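Long-range contact in acetylserotonin O-methyltransferase (Homo sapiens, PDB 4A6D), which catalyses the final step of melatonin synthesis, transferring a methyl group from S-adenosylmethionine to the hydroxyl of N-acetylserotonin: residues W164-F175 / F331-L342. Residues are numbered along the deposited sequence; the frame is centred on the assembly and turned at random.
Sequences WSVNGRSVLTAF and FKKTGAIYDAIL. With SAM (S-adenosylmethionine), chain D.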
ATOM      1  N   TRP A 164     -10.462  15.514  13.357  1.00 71.43           N
ATOM      2  CA  TRP A 164     -11.463  16.414  13.909  1.00 70.77           C
ATOM      3  C   TRP A 164     -11.555  17.789  13.250  1.00 79.25           C
ATOM      4  O   TRP A 164     -12.617  18.417  13.291  1.00 81.08           O
ATOM      5  CB  TRP A 164     -11.419  16.416  15.437  1.00 67.94           C
ATOM      6  CG  TRP A 164     -11.357  15.022  16.016  1.00 65.49           C
ATOM      7  CD1 TRP A 164     -10.388  14.517  16.831  1.00 67.47           C
ATOM      8  CD2 TRP A 164     -12.259  13.931  15.734  1.00 63.50           C
ATOM      9  NE1 TRP A 164     -10.623  13.180  17.076  1.00 65.24           N
ATOM     10  CE2 TRP A 164     -11.777  12.800  16.430  1.00 65.47           C
ATOM     11  CE3 TRP A 164     -13.418  13.794  14.923  1.00 64.72           C
ATOM     12  CZ2 TRP A 164     -12.417  11.556  16.371  1.00 62.95           C
ATOM     13  CZ3 TRP A 164     -14.049  12.557  14.856  1.00 64.66           C
ATOM     14  CH2 TRP A 164     -13.549  11.454  15.576  1.00 64.01           C
ATOM     15  N   SER A 165     -10.489  18.210  12.552  1.00 77.22           N
ATOM     16  CA  SER A 165     -10.471  19.465  11.798  1.00 80.03           C
ATOM     17  C   SER A 165     -11.429  19.385  10.587  1.00 85.97           C
ATOM     18  O   SER A 165     -11.908  20.417  10.115  1.00 87.91           O
ATOM     19  CB  SER A 165      -9.054  19.785  11.331  1.00 84.43           C
ATOM     20  OG  SER A 165      -8.527  18.786  10.474  1.00 87.74           O
ATOM     21  N   VAL A 166     -11.721  18.152  10.116  1.00 81.44           N
ATOM     22  CA  VAL A 166     -12.637  17.876   9.002  1.00 81.67           C
ATOM     23  C   VAL A 166     -13.945  17.218   9.450  1.00 85.22           C
ATOM     24  O   VAL A 166     -14.992  17.574   8.936  1.00 86.15           O
ATOM     25  CB  VAL A 166     -11.986  17.068   7.844  1.00 83.83           C
ATOM     26  CG1 VAL A 166     -11.499  17.988   6.745  1.00 85.79           C
ATOM     27  CG2 VAL A 166     -10.856  16.176   8.331  1.00 82.22           C
ATOM     28  N   ASN A 167     -13.875  16.226  10.364  1.00 80.65           N
ATOM     29  CA  ASN A 167     -15.025  15.437  10.830  1.00 78.77           C
ATOM     30  C   ASN A 167     -15.678  15.919  12.143  1.00 81.85           C
ATOM     31  O   ASN A 167     -16.787  15.475  12.456  1.00 81.58           O
ATOM     32  CB  ASN A 167     -14.607  13.951  10.966  1.00 72.79           C
ATOM     33  CG  ASN A 167     -15.689  12.931  10.642  1.00 89.26           C
ATOM     34  OD1 ASN A 167     -15.417  11.900  10.015  1.00 80.79           O
ATOM     35  ND2 ASN A 167     -16.939  13.158  11.082  1.00 77.63           N
ATOM     36  N   GLY A 168     -14.993  16.790  12.887  1.00 77.37           N
ATOM     37  CA  GLY A 168     -15.442  17.303  14.178  1.00 77.15           C
ATOM     38  C   GLY A 168     -16.852  17.849  14.242  1.00 83.25           C
ATOM     39  O   GLY A 168     -17.641  17.404  15.082  1.00 82.82           O
ATOM     40  N   ARG A 169     -17.190  18.808  13.355  1.00 82.21           N
ATOM     41  CA  ARG A 169     -18.509  19.454  13.341  1.00 83.90           C
ATOM     42  C   ARG A 169     -19.683  18.501  13.122  1.00 87.21           C
ATOM     43  O   ARG A 169     -20.711  18.660  13.786  1.00 88.13           O
ATOM     44  CB  ARG A 169     -18.571  20.650  12.371  1.00 86.25           C
ATOM     45  CG  ARG A 169     -19.515  21.732  12.868  1.00 95.64           C
ATOM     46  CD  ARG A 169     -19.930  22.759  11.840  1.00 99.86           C
ATOM     47  NE  ARG A 169     -20.904  23.671  12.449  1.00111.27           N
ATOM     48  CZ  ARG A 169     -22.225  23.583  12.297  1.00129.58           C
ATOM     49  NH1 ARG A 169     -22.750  22.659  11.497  1.00123.86           N
ATOM     50  NH2 ARG A 169     -23.028  24.434  12.919  1.00111.72           N
ATOM     51  N   SER A 170     -19.522  17.520  12.213  1.00 81.66           N
ATOM     52  CA  SER A 170     -20.539  16.519  11.860  1.00 80.22           C
ATOM     53  C   SER A 170     -20.981  15.731  13.114  1.00 80.65           C
ATOM     54  O   SER A 170     -22.161  15.704  13.442  1.00 79.86           O
ATOM     55  CB  SER A 170     -20.008  15.547  10.799  1.00 81.07           C
ATOM     56  OG  SER A 170     -18.865  16.022  10.096  1.00 90.64           O
ATOM     57  N   VAL A 171     -20.021  15.112  13.805  1.00 74.65           N
ATOM     58  CA  VAL A 171     -20.251  14.270  14.976  1.00 72.23           C
ATOM     59  C   VAL A 171     -20.791  14.999  16.184  1.00 77.75           C
ATOM     60  O   VAL A 171     -21.698  14.490  16.842  1.00 78.51           O
ATOM     61  CB  VAL A 171     -19.070  13.325  15.300  1.00 73.27           C
ATOM     62  CG1 VAL A 171     -18.855  12.316  14.172  1.00 71.55           C
ATOM     63  CG2 VAL A 171     -17.784  14.095  15.602  1.00 73.22           C
ATOM     64  N   LEU A 172     -20.277  16.205  16.457  1.00 74.49           N
ATOM     65  CA  LEU A 172     -20.721  16.978  17.606  1.00 74.60           C
ATOM     66  C   LEU A 172     -22.088  17.641  17.420  1.00 81.37           C
ATOM     67  O   LEU A 172     -22.771  17.904  18.423  1.00 82.45           O
ATOM     68  CB  LEU A 172     -19.639  17.960  18.070  1.00 75.16           C
ATOM     69  CG  LEU A 172     -18.271  17.331  18.427  1.00 77.53           C
ATOM     70  CD1 LEU A 172     -17.205  18.378  18.519  1.00 79.16           C
ATOM     71  CD2 LEU A 172     -18.330  16.485  19.699  1.00 75.01           C
ATOM     72  N   THR A 173     -22.507  17.869  16.145  1.00 77.27           N
ATOM     73  CA  THR A 173     -23.815  18.469  15.823  1.00 79.29           C
ATOM     74  C   THR A 173     -24.894  17.492  15.322  1.00 80.15           C
ATOM     75  O   THR A 173     -26.020  17.927  15.075  1.00 80.89           O
ATOM     76  CB  THR A 173     -23.716  19.756  14.983  1.00 89.51           C
ATOM     77  OG1 THR A 173     -23.200  19.439  13.694  1.00 89.86           O
ATOM     78  CG2 THR A 173     -22.899  20.848  15.665  1.00 88.22           C
ATOM     79  N   ALA A 174     -24.573  16.182  15.231  1.00 73.16           N
ATOM     80  CA  ALA A 174     -25.502  15.104  14.873  1.00 72.20           C
ATOM     81  C   ALA A 174     -26.714  15.125  15.867  1.00 80.47           C
ATOM     82  O   ALA A 174     -27.857  14.931  15.458  1.00 84.08           O
ATOM     83  CB  ALA A 174     -24.772  13.757  14.943  1.00 69.64           C
ATOM     84  N   PHE A 175     -26.439  15.385  17.159  1.00 74.74           N
ATOM     85  CA  PHE A 175     -27.404  15.528  18.251  1.00 73.98           C
ATOM     86  C   PHE A 175     -27.144  16.876  18.926  1.00 78.61           C
ATOM     87  O   PHE A 175     -26.007  17.352  18.941  1.00 79.04           O
ATOM     88  CB  PHE A 175     -27.249  14.391  19.292  1.00 72.79           C
ATOM     89  CG  PHE A 175     -27.391  12.988  18.742  1.00 72.48           C
ATOM     90  CD1 PHE A 175     -28.651  12.413  18.565  1.00 75.14           C
ATOM     91  CD2 PHE A 175     -26.264  12.241  18.397  1.00 70.36           C
ATOM     92  CE1 PHE A 175     -28.784  11.126  18.019  1.00 75.18           C
ATOM     93  CE2 PHE A 175     -26.392  10.950  17.862  1.00 72.21           C
ATOM     94  CZ  PHE A 175     -27.647  10.391  17.692  1.00 72.02           C
ATOM     95  N   PHE A 331     -28.401   6.538  16.576  1.00 68.91           N
ATOM     96  CA  PHE A 331     -27.142   6.716  15.860  1.00 67.13           C
ATOM     97  C   PHE A 331     -27.449   7.629  14.679  1.00 73.73           C
ATOM     98  O   PHE A 331     -28.606   7.718  14.264  1.00 73.19           O
ATOM     99  CB  PHE A 331     -26.536   5.374  15.400  1.00 67.53           C
ATOM    100  CG  PHE A 331     -27.234   4.690  14.242  1.00 70.56           C
ATOM    101  CD1 PHE A 331     -28.288   3.811  14.462  1.00 73.02           C
ATOM    102  CD2 PHE A 331     -26.804   4.891  12.927  1.00 73.60           C
ATOM    103  CE1 PHE A 331     -28.893   3.135  13.391  1.00 76.53           C
ATOM    104  CE2 PHE A 331     -27.436   4.246  11.855  1.00 74.52           C
ATOM    105  CZ  PHE A 331     -28.468   3.364  12.093  1.00 73.79           C
ATOM    106  N   LYS A 332     -26.440   8.336  14.177  1.00 71.79           N
ATOM    107  CA  LYS A 332     -26.606   9.216  13.031  1.00 74.39           C
ATOM    108  C   LYS A 332     -25.441   8.963  12.102  1.00 78.85           C
ATOM    109  O   LYS A 332     -24.285   9.051  12.551  1.00 78.78           O
ATOM    110  CB  LYS A 332     -26.662  10.698  13.451  1.00 78.78           C
ATOM    111  CG  LYS A 332     -27.888  11.104  14.293  1.00107.31           C
ATOM    112  CD  LYS A 332     -29.142  11.441  13.469  1.00122.59           C
ATOM    113  CE  LYS A 332     -30.423  11.460  14.279  1.00121.11           C
ATOM    114  NZ  LYS A 332     -30.543  12.685  15.110  1.00133.12           N
ATOM    115  N   LYS A 333     -25.733   8.555  10.851  1.00 75.18           N
ATOM    116  CA  LYS A 333     -24.703   8.340   9.828  1.00 75.92           C
ATOM    117  C   LYS A 333     -24.466   9.711   9.192  1.00 85.08           C
ATOM    118  O   LYS A 333     -25.388  10.280   8.598  1.00 87.22           O
ATOM    119  CB  LYS A 333     -25.087   7.247   8.791  1.00 77.44           C
ATOM    120  CG  LYS A 333     -24.533   5.863   9.187  1.00 87.60           C
ATOM    121  CD  LYS A 333     -24.064   5.024   7.981  1.00102.10           C
ATOM    122  CE  LYS A 333     -23.106   3.907   8.376  1.00103.64           C
ATOM    123  NZ  LYS A 333     -22.255   3.403   7.247  1.00 81.13           N
ATOM    124  N   THR A 334     -23.265  10.278   9.419  1.00 81.64           N
ATOM    125  CA  THR A 334     -22.863  11.631   8.994  1.00 82.76           C
ATOM    126  C   THR A 334     -22.527  11.789   7.515  1.00 87.95           C
ATOM    127  O   THR A 334     -22.496  12.925   7.015  1.00 89.51           O
ATOM    128  CB  THR A 334     -21.637  12.103   9.799  1.00 87.70           C
ATOM    129  OG1 THR A 334     -20.560  11.195   9.555  1.00 82.76           O
ATOM    130  CG2 THR A 334     -21.928  12.274  11.312  1.00 83.65           C
ATOM    131  N   GLY A 335     -22.215  10.672   6.855  1.00 82.55           N
ATOM    132  CA  GLY A 335     -21.741  10.644   5.481  1.00 80.81           C
ATOM    133  C   GLY A 335     -20.232  10.811   5.489  1.00 83.33           C
ATOM    134  O   GLY A 335     -19.602  10.842   4.431  1.00 84.86           O
ATOM    135  N   ALA A 336     -19.632  10.893   6.700  1.00 76.17           N
ATOM    136  CA  ALA A 336     -18.193  11.046   6.892  1.00 73.02           C
ATOM    137  C   ALA A 336     -17.567   9.755   7.440  1.00 74.12           C
ATOM    138  O   ALA A 336     -18.263   8.745   7.551  1.00 72.46           O
ATOM    139  CB  ALA A 336     -17.907  12.236   7.800  1.00 73.37           C
ATOM    140  N   ILE A 337     -16.253   9.739   7.699  1.00 70.92           N
ATOM    141  CA  ILE A 337     -15.662   8.522   8.239  1.00 69.96           C
ATOM    142  C   ILE A 337     -16.312   8.213   9.620  1.00 72.02           C
ATOM    143  O   ILE A 337     -16.821   7.107   9.836  1.00 70.24           O
ATOM    144  CB  ILE A 337     -14.108   8.584   8.280  1.00 72.43           C
ATOM    145  CG1 ILE A 337     -13.530   8.677   6.841  1.00 73.84           C
ATOM    146  CG2 ILE A 337     -13.534   7.381   9.025  1.00 69.16           C
ATOM    147  CD1 ILE A 337     -12.105   9.242   6.791  1.00 81.94           C
ATOM    148  N   TYR A 338     -16.385   9.233  10.490  1.00 67.85           N
ATOM    149  CA  TYR A 338     -16.933   9.067  11.831  1.00 66.42           C
ATOM    150  C   TYR A 338     -18.387   9.437  11.998  1.00 72.59           C
ATOM    151  O   TYR A 338     -18.854  10.478  11.513  1.00 72.98           O
ATOM    152  CB  TYR A 338     -16.008   9.642  12.910  1.00 66.04           C
ATOM    153  CG  TYR A 338     -14.677   8.943  12.884  1.00 66.25           C
ATOM    154  CD1 TYR A 338     -14.521   7.683  13.456  1.00 66.64           C
ATOM    155  CD2 TYR A 338     -13.615   9.452  12.131  1.00 67.09           C
ATOM    156  CE1 TYR A 338     -13.323   6.972  13.325  1.00 66.23           C
ATOM    157  CE2 TYR A 338     -12.392   8.784  12.060  1.00 66.45           C
ATOM    158  CZ  TYR A 338     -12.258   7.535  12.639  1.00 68.91           C
ATOM    159  OH  TYR A 338     -11.073   6.850  12.519  1.00 69.45           O
ATOM    160  N   ASP A 339     -19.114   8.522  12.643  1.00 69.67           N
ATOM    161  CA  ASP A 339     -20.538   8.678  12.929  1.00 71.04           C
ATOM    162  C   ASP A 339     -20.737   8.948  14.413  1.00 70.84           C
ATOM    163  O   ASP A 339     -19.774   8.902  15.189  1.00 70.64           O
ATOM    164  CB  ASP A 339     -21.325   7.437  12.447  1.00 73.22           C
ATOM    165  CG  ASP A 339     -21.091   7.099  10.982  1.00 76.44           C
ATOM    166  OD1 ASP A 339     -21.525   7.897  10.106  1.00 79.19           O
ATOM    167  OD2 ASP A 339     -20.498   6.027  10.706  1.00 70.89           O
ATOM    168  N   ALA A 340     -21.963   9.212  14.817  1.00 67.30           N
ATOM    169  CA  ALA A 340     -22.262   9.491  16.237  1.00 65.87           C
ATOM    170  C   ALA A 340     -23.377   8.617  16.751  1.00 68.86           C
ATOM    171  O   ALA A 340     -24.375   8.414  16.060  1.00 70.18           O
ATOM    172  CB  ALA A 340     -22.655  10.950  16.399  1.00 67.64           C
ATOM    173  N   ILE A 341     -23.203   8.100  17.961  1.00 64.00           N
ATOM    174  CA  ILE A 341     -24.202   7.333  18.722  1.00 62.73           C
ATOM    175  C   ILE A 341     -24.421   8.061  20.040  1.00 64.99           C
ATOM    176  O   ILE A 341     -23.445   8.388  20.729  1.00 60.94           O
ATOM    177  CB  ILE A 341     -23.731   5.885  19.044  1.00 63.96           C
ATOM    178  CG1 ILE A 341     -23.701   5.017  17.794  1.00 62.84           C
ATOM    179  CG2 ILE A 341     -24.604   5.248  20.170  1.00 62.25           C
ATOM    180  CD1 ILE A 341     -22.850   3.891  17.941  1.00 62.64           C
ATOM    181  N   LEU A 342     -25.707   8.255  20.412  1.00 63.23           N
ATOM    182  CA  LEU A 342     -26.092   8.812  21.695  1.00 62.65           C
ATOM    183  C   LEU A 342     -27.110   7.910  22.387  1.00 67.51           C
ATOM    184  O   LEU A 342     -28.125   7.548  21.784  1.00 68.57           O
ATOM    185  CB  LEU A 342     -26.650  10.229  21.532  1.00 63.56           C
ATOM    186  CG  LEU A 342     -27.176  10.907  22.784  1.00 66.29           C
ATOM    187  CD1 LEU A 342     -26.033  11.337  23.665  1.00 65.90           C
ATOM    188  CD2 LEU A 342     -28.032  12.125  22.424  1.00 70.64           C
TER
HETATM  189  N   SAM D1350     -10.493  10.492  21.552  1.00 73.56           N
HETATM  190  CA  SAM D1350      -9.284  10.810  20.760  1.00 76.92           C
HETATM  191  C   SAM D1350      -9.463  10.965  19.235  1.00 78.77           C
HETATM  192  O   SAM D1350     -10.370  10.358  18.704  1.00 76.97           O
HETATM  193  OXT SAM D1350      -8.712  11.689  18.506  1.00 79.06           O
HETATM  194  CB  SAM D1350      -8.241   9.787  21.132  1.00 76.77           C
HETATM  195  CG  SAM D1350      -8.553   8.375  20.621  1.00 75.90           C
HETATM  196  SD  SAM D1350      -7.140   7.296  21.052  1.00 77.34           S
HETATM  197  CE  SAM D1350      -7.443   5.938  19.998  1.00 78.99           C
HETATM  198  C5' SAM D1350      -7.687   6.459  22.576  1.00 75.87           C
HETATM  199  C4' SAM D1350      -7.353   7.429  23.718  1.00 75.67           C
HETATM  200  O4' SAM D1350      -7.678   6.723  24.902  1.00 75.37           O
HETATM  201  C3' SAM D1350      -5.816   7.778  23.789  1.00 77.71           C
HETATM  202  O3' SAM D1350      -5.608   9.198  23.881  1.00 80.44           O
HETATM  203  C2' SAM D1350      -5.348   6.967  25.041  1.00 77.56           C
HETATM  204  O2' SAM D1350      -4.247   7.480  25.792  1.00 77.97           O
HETATM  205  C1' SAM D1350      -6.637   6.966  25.882  1.00 76.19           C
HETATM  206  N9  SAM D1350      -6.659   5.885  26.890  1.00 76.10           N
HETATM  207  C8  SAM D1350      -6.329   4.548  26.680  1.00 75.99           C
HETATM  208  N7  SAM D1350      -6.474   3.877  27.783  1.00 76.58           N
HETATM  209  C5  SAM D1350      -6.850   4.744  28.803  1.00 76.67           C
HETATM  210  C6  SAM D1350      -7.125   4.631  30.179  1.00 76.40           C
HETATM  211  N6  SAM D1350      -7.096   3.405  30.753  1.00 76.57           N
HETATM  212  N1  SAM D1350      -7.524   5.748  30.887  1.00 76.44           N
HETATM  213  C2  SAM D1350      -7.553   6.963  30.323  1.00 76.17           C
HETATM  214  N3  SAM D1350      -7.283   7.100  29.016  1.00 76.08           N
HETATM  215  C4  SAM D1350      -6.994   6.048  28.224  1.00 76.49           C
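The backbone oxygen of Y338 draws donors from both segments: N167 ND2 reaches Y338 O in a weak bond of 3.3 Å, and T334 OG1 binds it at 2.7 Å, from above the carbonyl plane. The oxygen of the same N167 amide faces the N-H of that residue: Y338 N donates to N167 OD1 at 2.9 Å and almost straight (170°). Asparagine suits this place because one flat group both gives and accepts, holding the N-H and C=O of a single residue. T334 OG1 also accepts from A336 N in an ST turn; with its first torsion at 61°, CG2 is left to lie against S170 CB.

Towards the cofactor, W164 lays CH2 3.9 Å from Y338 CG, the two rings oblique with planes at 55°. Its NE1 meanwhile donates to the carboxylate oxygen OXT of SAM at 2.8 Å, a task that indole combines with apolar packing.

Further along, small A174 lets the chain come close to the sheet, its CB 3.8 Å from A340 CB. F175 then lies flat over L342, whose CB sits beneath the ring centre in a CH-pi contact, while K332 CG comes obliquely to F175 CZ, 3.5 Å away. The helix thus packs on the loop joining strands 329-332 and 339-344, while V171, A174 and F175 reach the strands themselves, at the antiparallel edge of the Rossmann-like sheet. W164 both holds the SAM carboxylate and packs on Y338, which also touches the SAM-binding R252, so the two N167 bonds to Y338 probably steady this side of the cofactor pocket.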